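5-oxoprolinase subunit A (Thermus thermophilus, PDB 2DFA) probably catalyses, together with its partner subunits PxpB and PxpC, the ATP-driven opening of 5-oxoproline to L-glutamate. Local coordinates at residues 3-8 against 217-222; 11-17 against 38-44; 29-35 against 57-63; 105-110 against 139-143. All blocks are in the same frame, centred on the assembly; numbering follows the deposited sequence.

Contact 1 (3-8 against 217-222)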
loop_
_atom_site.group_PDB
_atom_site.type_symbol
_atom_site.label_atom_id
_atom_site.label_comp_id
_atom_site.label_asym_id
_atom_site.label_seq_id
_atom_site.Cartn_x
_atom_site.Cartn_y
_atom_site.Cartn_z
ATOM N N VAL A 3 -2.280 -4.931 39.230
ATOM C CA VAL A 3 -2.678 -5.460 37.934
ATOM C C VAL A 3 -2.384 -4.432 36.855
ATOM O O VAL A 3 -2.360 -3.227 37.113
ATOM C CB VAL A 3 -4.189 -5.809 37.905
ATOM C CG1 VAL A 3 -5.020 -4.549 37.999
ATOM C CG2 VAL A 3 -4.529 -6.579 36.628
ATOM N N ASP A 4 -2.156 -4.912 35.640
ATOM C CA ASP A 4 -1.880 -4.021 34.532
ATOM C C ASP A 4 -3.140 -3.823 33.694
ATOM O O ASP A 4 -3.905 -4.760 33.469
ATOM C CB ASP A 4 -0.752 -4.594 33.664
ATOM C CG ASP A 4 -0.540 -3.804 32.381
ATOM O OD1 ASP A 4 -1.260 -4.063 31.390
ATOM O OD2 ASP A 4 0.334 -2.917 32.368
ATOM N N LEU A 5 -3.359 -2.588 33.266
ATOM C CA LEU A 5 -4.493 -2.243 32.424
ATOM C C LEU A 5 -3.895 -1.887 31.070
ATOM O O LEU A 5 -3.091 -0.960 30.974
ATOM C CB LEU A 5 -5.238 -1.034 32.994
ATOM C CG LEU A 5 -6.578 -1.295 33.690
ATOM C CD1 LEU A 5 -7.628 -1.657 32.650
ATOM C CD2 LEU A 5 -6.423 -2.406 34.713
ATOM N N ASN A 6 -4.275 -2.622 30.026
ATOM C CA ASN A 6 -3.735 -2.348 28.703
ATOM C C ASN A 6 -4.814 -2.014 27.680
ATOM O O ASN A 6 -5.960 -2.454 27.787
ATOM C CB ASN A 6 -2.900 -3.539 28.212
ATOM C CG ASN A 6 -3.737 -4.613 27.535
ATOM O OD1 ASN A 6 -4.154 -4.461 26.385
ATOM N ND2 ASN A 6 -3.991 -5.704 28.251
ATOM N N ALA A 7 -4.439 -1.213 26.692
ATOM C CA ALA A 7 -5.358 -0.822 25.635
ATOM C C ALA A 7 -4.564 -0.618 24.352
ATOM O O ALA A 7 -3.377 -0.277 24.390
ATOM C CB ALA A 7 -6.078 0.463 26.013
ATOM N N ASP A 8 -5.214 -0.838 23.215
ATOM C CA ASP A 8 -4.546 -0.644 21.940
ATOM C C ASP A 8 -4.476 0.853 21.706
ATOM O O ASP A 8 -5.325 1.604 22.202
ATOM C CB ASP A 8 -5.328 -1.311 20.802
ATOM C CG ASP A 8 -5.572 -2.785 21.048
ATOM O OD1 ASP A 8 -4.678 -3.460 21.602
ATOM O OD2 ASP A 8 -6.660 -3.272 20.671
ATOM N N ALA A 217 -5.658 -12.827 35.834
ATOM C CA ALA A 217 -5.426 -11.635 35.038
ATOM C C ALA A 217 -4.146 -10.879 35.371
ATOM O O ALA A 217 -4.114 -10.092 36.319
ATOM C CB ALA A 217 -6.621 -10.705 35.170
ATOM N N ASP A 218 -3.090 -11.116 34.598
ATOM C CA ASP A 218 -1.843 -10.392 34.810
ATOM C C ASP A 218 -2.113 -9.008 34.234
ATOM O O ASP A 218 -1.610 -7.995 34.723
ATOM C CB ASP A 218 -0.679 -11.052 34.062
ATOM C CG ASP A 218 -0.317 -12.414 34.627
ATOM O OD1 ASP A 218 -0.397 -12.586 35.865
ATOM O OD2 ASP A 218 0.066 -13.309 33.842
ATOM N N THR A 219 -2.936 -8.977 33.191
ATOM C CA THR A 219 -3.300 -7.726 32.548
ATOM C C THR A 219 -4.759 -7.779 32.100
ATOM O O THR A 219 -5.273 -8.840 31.752
ATOM C CB THR A 219 -2.384 -7.435 31.321
ATOM O OG1 THR A 219 -2.728 -6.163 30.757
ATOM C CG2 THR A 219 -2.546 -8.517 30.265
ATOM N N LEU A 220 -5.419 -6.628 32.134
ATOM C CA LEU A 220 -6.814 -6.511 31.728
ATOM C C LEU A 220 -6.896 -5.674 30.454
ATOM O O LEU A 220 -6.437 -4.533 30.428
ATOM C CB LEU A 220 -7.628 -5.824 32.826
ATOM C CG LEU A 220 -7.725 -6.524 34.186
ATOM C CD1 LEU A 220 -8.459 -5.620 35.171
ATOM C CD2 LEU A 220 -8.449 -7.850 34.031
ATOM N N CYS A 221 -7.491 -6.236 29.405
ATOM C CA CYS A 221 -7.617 -5.521 28.137
ATOM C C CYS A 221 -8.848 -4.628 28.084
ATOM O O CYS A 221 -9.938 -5.034 28.480
ATOM C CB CYS A 221 -7.671 -6.506 26.969
ATOM S SG CYS A 221 -7.916 -5.715 25.348
ATOM N N ILE A 222 -8.660 -3.411 27.586
ATOM C CA ILE A 222 -9.746 -2.447 27.451
ATOM C C ILE A 222 -9.911 -2.087 25.977
ATOM O O ILE A 222 -8.927 -1.825 25.285
ATOM C CB ILE A 222 -9.453 -1.151 28.230
ATOM C CG1 ILE A 222 -9.152 -1.475 29.695
ATOM C CG2 ILE A 222 -10.636 -0.200 28.116
ATOM C CD1 ILE A 222 -10.232 -2.289 30.385
#
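Asp4 and Thr219 both set their polar branch anti to the backbone N (chi1 172° for CG of Asp4, -177° for OG1 of Thr219), which lays the two side chains side by side, pointing the same way. Thr219 OG1 donates to Asp4 OD1 at 2.6 Å, on the oxygen's anti lone pair. The same hydroxyl receives the amide of Asn6: with CG lodged between its backbone N and carbonyl carbon (chi1 85°), ND2 reaches back to Thr219 OG1 at 2.8 Å, nearly straight and almost in the amide plane. A threonine suits this place because its one hydroxyl donates a hydrogen bond to the carboxylate and accepts one from the amide, joining two alternate residues of the facing strand. Strands 2-9 and 219-222 run parallel as neighbours in the central sheet of what is probably a barrel-like alpha/beta fold. Leu220 is held through both its backbone polar atoms, its N donating to Asp4 O (2.8 Å) and its O accepting from Asn6 N (2.9 Å); Ile222 N then donates to Asn6 O. The face bearing Leu5, Ala7, Leu220 and Ile222 presents aliphatic side chains. There CD1 of Leu5 presses on CG1 of Ile222 at 3.3 Å, tighter than usual carbon contact, while CD2 of Leu5 meets CD1 of Leu220 at 3.8 Å. Helices 189-201 and 229-241 pack over these branched chains. On the polar face, Asp4 OD2 is gripped by the hydroxyls of Ser29 and Ser30, and Asn6 OD1 accepts from Asn32 ND2 and Lys109 NZ.

Contact 2 (11-17 against 38-44)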
loop_
_atom_site.group_PDB
_atom_site.type_symbol
_atom_site.label_atom_id
_atom_site.label_comp_id
_atom_site.label_asym_id
_atom_site.label_seq_id
_atom_site.Cartn_x
_atom_site.Cartn_y
_atom_site.Cartn_z
ATOM N N GLU A 11 -3.137 3.623 16.473
ATOM C CA GLU A 11 -3.642 2.987 15.261
ATOM C C GLU A 11 -4.004 3.952 14.133
ATOM O O GLU A 11 -4.379 3.522 13.036
ATOM C CB GLU A 11 -4.818 2.076 15.629
ATOM C CG GLU A 11 -4.449 1.154 16.787
ATOM C CD GLU A 11 -5.389 -0.019 16.964
ATOM O OE1 GLU A 11 -6.502 0.175 17.498
ATOM O OE2 GLU A 11 -5.003 -1.143 16.577
ATOM N N SER A 12 -3.873 5.252 14.396
ATOM C CA SER A 12 -4.157 6.274 13.391
ATOM C C SER A 12 -3.197 6.072 12.218
ATOM O O SER A 12 -2.070 5.598 12.400
ATOM C CB SER A 12 -3.948 7.680 13.971
ATOM O OG SER A 12 -4.836 7.942 15.046
ATOM N N TYR A 13 -3.636 6.441 11.021
ATOM C CA TYR A 13 -2.797 6.279 9.839
ATOM C C TYR A 13 -2.811 7.550 9.000
ATOM O O TYR A 13 -3.837 7.906 8.411
ATOM C CB TYR A 13 -3.299 5.100 8.998
ATOM C CG TYR A 13 -2.339 4.692 7.903
ATOM C CD1 TYR A 13 -1.322 3.764 8.147
ATOM C CD2 TYR A 13 -2.429 5.253 6.627
ATOM C CE1 TYR A 13 -0.420 3.404 7.144
ATOM C CE2 TYR A 13 -1.532 4.898 5.619
ATOM C CZ TYR A 13 -0.535 3.978 5.883
ATOM O OH TYR A 13 0.346 3.630 4.880
ATOM N N GLY A 14 -1.667 8.225 8.935
ATOM C CA GLY A 14 -1.587 9.455 8.170
ATOM C C GLY A 14 -2.619 10.463 8.649
ATOM O O GLY A 14 -2.683 10.784 9.837
ATOM N N ALA A 15 -3.435 10.954 7.723
ATOM C CA ALA A 15 -4.473 11.926 8.041
ATOM C C ALA A 15 -5.677 11.279 8.728
ATOM O O ALA A 15 -6.535 11.983 9.263
ATOM C CB ALA A 15 -4.925 12.638 6.761
ATOM N N PHE A 16 -5.737 9.948 8.715
ATOM C CA PHE A 16 -6.852 9.217 9.323
ATOM C C PHE A 16 -6.685 8.978 10.824
ATOM O O PHE A 16 -6.106 7.975 11.244
ATOM C CB PHE A 16 -7.043 7.867 8.626
ATOM C CG PHE A 16 -7.298 7.977 7.147
ATOM C CD1 PHE A 16 -8.482 8.539 6.670
ATOM C CD2 PHE A 16 -6.348 7.540 6.230
ATOM C CE1 PHE A 16 -8.713 8.666 5.299
ATOM C CE2 PHE A 16 -6.571 7.665 4.853
ATOM C CZ PHE A 16 -7.756 8.230 4.391
ATOM N N ALA A 17 -7.195 9.901 11.631
ATOM C CA ALA A 17 -7.111 9.761 13.079
ATOM C C ALA A 17 -7.993 8.584 13.507
ATOM O O ALA A 17 -9.095 8.397 12.981
ATOM C CB ALA A 17 -7.574 11.053 13.758
ATOM N N HIS A 38 -1.564 -2.767 10.053
ATOM C CA HIS A 38 -3.006 -2.647 10.065
ATOM C C HIS A 38 -3.405 -1.255 10.525
ATOM O O HIS A 38 -4.575 -0.896 10.561
ATOM C CB HIS A 38 -3.566 -3.695 11.026
ATOM C CG HIS A 38 -3.172 -3.349 12.438
ATOM N ND1 HIS A 38 -1.998 -3.732 12.999
ATOM C CD2 HIS A 38 -3.903 -2.625 13.387
ATOM C CE1 HIS A 38 -2.022 -3.249 14.256
ATOM N NE2 HIS A 38 -3.149 -2.582 14.516
ATOM N N GLY A 39 -2.387 -0.461 10.831
ATOM C CA GLY A 39 -2.578 0.912 11.253
ATOM C C GLY A 39 -1.257 1.434 11.783
ATOM O O GLY A 39 -0.258 0.710 11.780
ATOM N N GLY A 40 -1.242 2.686 12.231
ATOM C CA GLY A 40 -0.021 3.263 12.765
ATOM C C GLY A 40 1.065 3.656 11.767
ATOM O O GLY A 40 2.089 2.977 11.665
ATOM N N SER A 41 0.855 4.739 11.024
ATOM C CA SER A 41 1.871 5.216 10.079
ATOM C C SER A 41 3.043 5.724 10.930
ATOM O O SER A 41 2.867 6.013 12.116
ATOM C CB SER A 41 1.307 6.343 9.217
ATOM O OG SER A 41 0.820 7.393 10.031
ATOM N N PRO A 42 4.247 5.858 10.342
ATOM C CA PRO A 42 5.407 6.329 11.118
ATOM C C PRO A 42 5.196 7.558 12.010
ATOM O O PRO A 42 5.575 7.550 13.186
ATOM C CB PRO A 42 6.471 6.564 10.049
ATOM C CG PRO A 42 6.140 5.499 9.016
ATOM C CD PRO A 42 4.623 5.597 8.938
ATOM N N GLY A 43 4.602 8.607 11.452
ATOM C CA GLY A 43 4.359 9.814 12.226
ATOM C C GLY A 43 3.415 9.579 13.394
ATOM O O GLY A 43 3.593 10.151 14.474
ATOM N N ARG A 44 2.405 8.742 13.176
ATOM C CA ARG A 44 1.436 8.420 14.220
ATOM C C ARG A 44 2.062 7.544 15.303
ATOM O O ARG A 44 1.677 7.616 16.472
ATOM C CB ARG A 44 0.225 7.717 13.613
ATOM C CG ARG A 44 -0.576 8.608 12.686
ATOM C CD ARG A 44 -1.192 9.800 13.435
ATOM N NE ARG A 44 -2.168 10.499 12.598
ATOM C CZ ARG A 44 -3.023 11.421 13.036
ATOM N NH1 ARG A 44 -3.034 11.775 14.319
ATOM N NH2 ARG A 44 -3.881 11.980 12.189
#
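Glu11 and His38 meet through a His-carboxylate hydrogen bond at the inner end of a loop-to-loop contact, in which the turn after strand 2-9 packs on the N-terminus of helix 42-54. His38 NE2 donates to Glu11 OE2 at 3.1 Å, in its ring plane, the carboxylate turned 75° from that plane; His111 stacks on the same imidazole. In this close-packed inner part Gly39 suits its place because any side chain would run into Glu11 O, and the positive phi of Gly40 favours glycine; Gly40 N makes weak bonds to the carbonyls of Glu11 and Ser12. The N-cap Ser41 turns its hydroxyl back to accept from Gly14 N at 2.8 Å, and its CB lies over one face of the Tyr13 ring, 4.1 Å from the centroid. Toward the outer side, around the exposed Ala17, contacts thin out: CB of Ala17 comes no nearer to Arg44 than 4.1 Å at NH2. Val69 and Phe71 of the second subunit pack against Tyr13 and Ala15. Arg44, bent at chi2 (-64°), carries its guanidinium across Ser12 CB to the type II' turn Tyr13-Phe16, while NH1 pairs with Glu47. NE and NH2 of Arg44 both grip Gly14 O side-on, at 2.8 and 2.9 Å, in the carbonyl plane.

Contact 3 (29-35 against 57-63); sequences SSANLAC and VAVGAHP
Asn32 and His62 meet on one face of the sheet, the CB of Asn32 lying over the imidazole at 3.9 Å from its centroid, offset toward the rim. His62 holds CG anti to its backbone N (chi1 -160°), lifting the ring up beside the neighbouring strand. The pairing of the strands puts the methylene of Asn32 over that ring, and its own torsion, with CG anti to the carbonyl carbon (chi1 -40°), carries the amide off to other partners. Asn32 OD1 accepts from His107 NE2, its ND2 donates to Asp8, and His62 ND1 bonds to Lys109 O. An alanine in place of His62 is likely to leave Asn32 CB without its aromatic cover and Lys109 O without this side-chain partner. Strands 30-34 and 58-62 are the two parallel strands of a beta-alpha-beta unit whose crossover is helix 42-54. Ala31 is held through both its backbone N and O, the N bonding to Ala58 O at 2.8 Å and the O receiving Gly60 N at 2.9 Å; Leu33 N continues to Gly60 O. The last bond, His62 N to Leu33 O, is bent to 137°, the donor standing above the carbonyl plane. On the opposite face, which carries Ala31, Leu33, Val59 and Ala61, the side chains of Leu33 and Val59 cross at about a right angle, CD2 of Leu33 lying 3.5 Å from CG1 of Val59. Small alanines and branched aliphatics suit this side, where helices 42-54 and 80-100 cover it. Cys35 SG rests 4.1 Å from Ala61 CB.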
loop_
_atom_site.group_PDB
_atom_site.type_symbol
_atom_site.label_atom_id
_atom_site.label_comp_id
_atom_site.label_asym_id
_atom_site.label_seq_id
_atom_site.Cartn_x
_atom_site.Cartn_y
_atom_site.Cartn_z
ATOM N N SER A 29 -1.962 1.417 32.136
ATOM C CA SER A 29 -0.569 1.313 32.542
ATOM C C SER A 29 0.303 0.820 31.388
ATOM O O SER A 29 1.508 1.028 31.396
ATOM C CB SER A 29 -0.409 0.395 33.765
ATOM O OG SER A 29 -0.956 -0.892 33.539
ATOM N N SER A 30 -0.306 0.169 30.396
ATOM C CA SER A 30 0.438 -0.317 29.232
ATOM C C SER A 30 -0.397 -0.107 27.971
ATOM O O SER A 30 -1.625 -0.095 28.025
ATOM C CB SER A 30 0.801 -1.808 29.364
ATOM O OG SER A 30 1.778 -2.038 30.365
ATOM N N ALA A 31 0.277 0.075 26.841
ATOM C CA ALA A 31 -0.416 0.277 25.573
ATOM C C ALA A 31 0.202 -0.626 24.510
ATOM O O ALA A 31 1.398 -0.913 24.547
ATOM C CB ALA A 31 -0.310 1.731 25.149
ATOM N N ASN A 32 -0.628 -1.081 23.578
ATOM C CA ASN A 32 -0.175 -1.941 22.490
ATOM C C ASN A 32 -0.223 -1.051 21.253
ATOM O O ASN A 32 -1.300 -0.726 20.759
ATOM C CB ASN A 32 -1.128 -3.124 22.325
ATOM C CG ASN A 32 -1.604 -3.683 23.659
ATOM O OD1 ASN A 32 -0.803 -4.110 24.493
ATOM N ND2 ASN A 32 -2.915 -3.675 23.866
ATOM N N LEU A 33 0.941 -0.640 20.770
ATOM C CA LEU A 33 1.017 0.243 19.614
ATOM C C LEU A 33 1.109 -0.461 18.268
ATOM O O LEU A 33 1.895 -1.395 18.097
ATOM C CB LEU A 33 2.206 1.197 19.768
ATOM C CG LEU A 33 1.927 2.494 20.540
ATOM C CD1 LEU A 33 1.245 2.192 21.867
ATOM C CD2 LEU A 33 3.227 3.233 20.754
ATOM N N ALA A 34 0.300 0.006 17.316
ATOM C CA ALA A 34 0.291 -0.546 15.967
ATOM C C ALA A 34 1.662 -0.288 15.343
ATOM O O ALA A 34 2.348 0.677 15.700
ATOM C CB ALA A 34 -0.814 0.114 15.126
ATOM N N CYS A 35 2.052 -1.139 14.394
ATOM C CA CYS A 35 3.364 -1.013 13.774
ATOM C C CYS A 35 3.402 -0.756 12.266
ATOM O O CYS A 35 4.377 -1.120 11.604
ATOM C CB CYS A 35 4.188 -2.263 14.108
ATOM S SG CYS A 35 4.223 -2.667 15.895
ATOM N N VAL A 57 3.276 5.611 30.416
ATOM C CA VAL A 57 2.628 4.361 30.016
ATOM C C VAL A 57 3.659 3.450 29.343
ATOM O O VAL A 57 4.456 3.908 28.522
ATOM C CB VAL A 57 1.479 4.640 29.017
ATOM C CG1 VAL A 57 0.878 3.331 28.520
ATOM C CG2 VAL A 57 0.405 5.498 29.687
ATOM N N ALA A 58 3.648 2.168 29.698
ATOM C CA ALA A 58 4.583 1.202 29.119
ATOM C C ALA A 58 4.126 0.878 27.702
ATOM O O ALA A 58 2.944 0.663 27.466
ATOM C CB ALA A 58 4.618 -0.068 29.954
ATOM N N VAL A 59 5.066 0.821 26.766
ATOM C CA VAL A 59 4.711 0.547 25.378
ATOM C C VAL A 59 5.123 -0.837 24.894
ATOM O O VAL A 59 6.256 -1.270 25.094
ATOM C CB VAL A 59 5.332 1.618 24.446
ATOM C CG1 VAL A 59 5.084 1.261 22.976
ATOM C CG2 VAL A 59 4.737 2.978 24.771
ATOM N N GLY A 60 4.184 -1.525 24.252
ATOM C CA GLY A 60 4.453 -2.843 23.710
ATOM C C GLY A 60 4.057 -2.831 22.240
ATOM O O GLY A 60 3.333 -1.934 21.805
ATOM N N ALA A 61 4.523 -3.819 21.479
ATOM C CA ALA A 61 4.200 -3.899 20.054
ATOM C C ALA A 61 2.880 -4.625 19.828
ATOM O O ALA A 61 2.567 -5.604 20.504
ATOM C CB ALA A 61 5.325 -4.609 19.296
ATOM N N HIS A 62 2.115 -4.135 18.858
ATOM C CA HIS A 62 0.819 -4.698 18.512
ATOM C C HIS A 62 0.883 -5.081 17.023
ATOM O O HIS A 62 0.209 -4.485 16.191
ATOM C CB HIS A 62 -0.256 -3.630 18.759
ATOM C CG HIS A 62 -1.646 -4.168 18.896
ATOM N ND1 HIS A 62 -1.924 -5.391 19.465
ATOM C CD2 HIS A 62 -2.847 -3.603 18.618
ATOM C CE1 HIS A 62 -3.233 -5.557 19.536
ATOM N NE2 HIS A 62 -3.814 -4.486 19.029
ATOM N N PRO A 63 1.709 -6.084 16.676
ATOM C CA PRO A 63 1.835 -6.512 15.276
ATOM C C PRO A 63 0.580 -7.157 14.693
ATOM O O PRO A 63 -0.169 -7.843 15.391
ATOM C CB PRO A 63 3.026 -7.465 15.315
ATOM C CG PRO A 63 2.894 -8.099 16.683
ATOM C CD PRO A 63 2.584 -6.886 17.554
#

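Contact 4 (105-110 against 139-143); sequences LHHVKP and LPLVV
The imidazole of His107 is met obliquely by CG2 of Val142, 3.8 Å from its CD2. His107 ND1 lies in the plane of the His106 ring, sharing a 2.8 Å hydrogen bond with His106 ND1, and an edge-to-face meeting of His107 with Phe250 adds a further aromatic neighbour. CG of His107, lying between backbone N and carbonyl carbon (chi1 63°), sets the ring between these partners. The puckered ring of Pro140 brings CG close to His106 O; a proline suits this place, having no N-H to satisfy while its carbonyl accepts from Val108 N (3.2 Å). Val142 N answers with an almost straight bond to Val108 O, at 3.0 Å and 177°, so Val108 is bridged through both its polar backbone atoms. Leu139 fills the apolar end, CD1 meeting Leu105 CD2 at 3.6 Å and CD2 lying 3.4 Å from Leu105 O. Were Leu139 cut back to an alanine, Leu105 CD2 and Val108 CG2 would probably lose their neighbour and a gap would open there. Lys109 extends to a salt bridge between NZ and Glu163. Segment 105-110 thus lies between strands 58-62 and 141-143, bonded to Val59 and Ala61 on one flank, with helices 80-100 and 122-135 packed against Leu105 and Val108, and helix 148-155 against Leu141.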
loop_
_atom_site.group_PDB
_atom_site.type_symbol
_atom_site.label_atom_id
_atom_site.label_comp_id
_atom_site.label_asym_id
_atom_site.label_seq_id
_atom_site.Cartn_x
_atom_site.Cartn_y
_atom_site.Cartn_z
ATOM N N LEU A 105 11.122 -1.579 25.042
ATOM C CA LEU A 105 9.967 -2.242 24.447
ATOM C C LEU A 105 9.480 -3.122 25.593
ATOM O O LEU A 105 10.176 -4.042 26.019
ATOM C CB LEU A 105 10.382 -3.108 23.260
ATOM C CG LEU A 105 9.230 -3.881 22.617
ATOM C CD1 LEU A 105 8.187 -2.902 22.067
ATOM C CD2 LEU A 105 9.777 -4.779 21.513
ATOM N N HIS A 106 8.287 -2.830 26.093
ATOM C CA HIS A 106 7.729 -3.538 27.240
ATOM C C HIS A 106 7.169 -4.936 27.003
ATOM O O HIS A 106 7.350 -5.834 27.830
ATOM C CB HIS A 106 6.665 -2.645 27.881
ATOM C CG HIS A 106 6.030 -3.230 29.102
ATOM N ND1 HIS A 106 4.766 -3.778 29.091
ATOM C CD2 HIS A 106 6.469 -3.314 30.381
ATOM C CE1 HIS A 106 4.450 -4.168 30.314
ATOM N NE2 HIS A 106 5.465 -3.899 31.114
ATOM N N HIS A 107 6.489 -5.132 25.880
ATOM C CA HIS A 107 5.904 -6.433 25.590
ATOM C C HIS A 107 5.498 -6.525 24.123
ATOM O O HIS A 107 5.737 -5.607 23.341
ATOM C CB HIS A 107 4.652 -6.640 26.451
ATOM C CG HIS A 107 3.558 -5.656 26.163
ATOM N ND1 HIS A 107 3.565 -4.367 26.652
ATOM C CD2 HIS A 107 2.452 -5.756 25.388
ATOM C CE1 HIS A 107 2.512 -3.716 26.190
ATOM N NE2 HIS A 107 1.821 -4.537 25.418
ATOM N N VAL A 108 4.904 -7.655 23.769
ATOM C CA VAL A 108 4.391 -7.870 22.423
ATOM C C VAL A 108 3.028 -8.525 22.576
ATOM O O VAL A 108 2.833 -9.399 23.427
ATOM C CB VAL A 108 5.298 -8.792 21.575
ATOM C CG1 VAL A 108 4.619 -9.077 20.224
ATOM C CG2 VAL A 108 6.651 -8.127 21.339
ATOM N N LYS A 109 2.082 -8.078 21.759
ATOM C CA LYS A 109 0.732 -8.611 21.764
ATOM C C LYS A 109 0.173 -8.498 20.347
ATOM O O LYS A 109 -0.043 -7.394 19.845
ATOM C CB LYS A 109 -0.162 -7.810 22.709
ATOM C CG LYS A 109 -1.631 -8.211 22.659
ATOM C CD LYS A 109 -2.476 -7.221 23.459
ATOM C CE LYS A 109 -3.958 -7.535 23.379
ATOM N NZ LYS A 109 -4.755 -6.443 24.016
ATOM N N PRO A 110 -0.072 -9.637 19.693
ATOM C CA PRO A 110 -0.614 -9.670 18.324
ATOM C C PRO A 110 -1.951 -8.941 18.232
ATOM O O PRO A 110 -2.708 -8.895 19.204
ATOM C CB PRO A 110 -0.771 -11.162 18.046
ATOM C CG PRO A 110 0.289 -11.790 18.927
ATOM C CD PRO A 110 0.171 -10.999 20.201
ATOM N N LEU A 139 11.682 -10.492 26.170
ATOM C CA LEU A 139 10.386 -9.861 25.917
ATOM C C LEU A 139 9.187 -10.719 26.308
ATOM O O LEU A 139 9.047 -11.859 25.855
ATOM C CB LEU A 139 10.254 -9.508 24.434
ATOM C CG LEU A 139 10.767 -8.162 23.929
ATOM C CD1 LEU A 139 10.704 -8.147 22.401
ATOM C CD2 LEU A 139 9.909 -7.034 24.514
ATOM N N PRO A 140 8.296 -10.184 27.157
ATOM C CA PRO A 140 7.127 -10.977 27.544
ATOM C C PRO A 140 6.089 -10.941 26.423
ATOM O O PRO A 140 5.952 -9.938 25.726
ATOM C CB PRO A 140 6.637 -10.278 28.806
ATOM C CG PRO A 140 7.001 -8.857 28.557
ATOM C CD PRO A 140 8.384 -8.951 27.960
ATOM N N LEU A 141 5.382 -12.045 26.242
ATOM C CA LEU A 141 4.354 -12.128 25.217
ATOM C C LEU A 141 3.011 -12.227 25.917
ATOM O O LEU A 141 2.825 -13.065 26.801
ATOM C CB LEU A 141 4.587 -13.364 24.338
ATOM C CG LEU A 141 3.672 -13.588 23.129
ATOM C CD1 LEU A 141 3.716 -12.367 22.209
ATOM C CD2 LEU A 141 4.124 -14.839 22.384
ATOM N N VAL A 142 2.088 -11.347 25.544
ATOM C CA VAL A 142 0.746 -11.339 26.117
ATOM C C VAL A 142 -0.073 -12.381 25.364
ATOM O O VAL A 142 -0.129 -12.364 24.132
ATOM C CB VAL A 142 0.090 -9.944 25.967
ATOM C CG1 VAL A 142 -1.352 -9.971 26.467
ATOM C CG2 VAL A 142 0.899 -8.921 26.742
ATOM N N VAL A 143 -0.705 -13.287 26.101
ATOM C CA VAL A 143 -1.487 -14.345 25.473
ATOM C C VAL A 143 -2.829 -14.587 26.142
ATOM O O VAL A 143 -3.102 -14.082 27.232
ATOM C CB VAL A 143 -0.724 -15.688 25.493
ATOM C CG1 VAL A 143 0.708 -15.491 25.041
ATOM C CG2 VAL A 143 -0.757 -16.282 26.893
#

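Contacts 1, 3 and 4 all reach the same parallel sheet, their centres 8 to 12 Å apart, whereas contact 2 lies farther out, its centre about 23 Å from that of contact 1. Along the chain, contact 1 joins the first strand, 2-9, to the late strand 219-222 and so encloses the rest; contacts 2 and 3 interleave, contact 2 reaching the start of helix 42-54, which connects the two strands of contact 3, and contact 4 follows. Strand 30-34 ties contact 1 to contact 3, and Val59 O with His106 N joins contact 3 to contact 4. Asp8, His62 and His111 face one vacant point, consistent with an empty metal site, with His38 and Lys109 beside it.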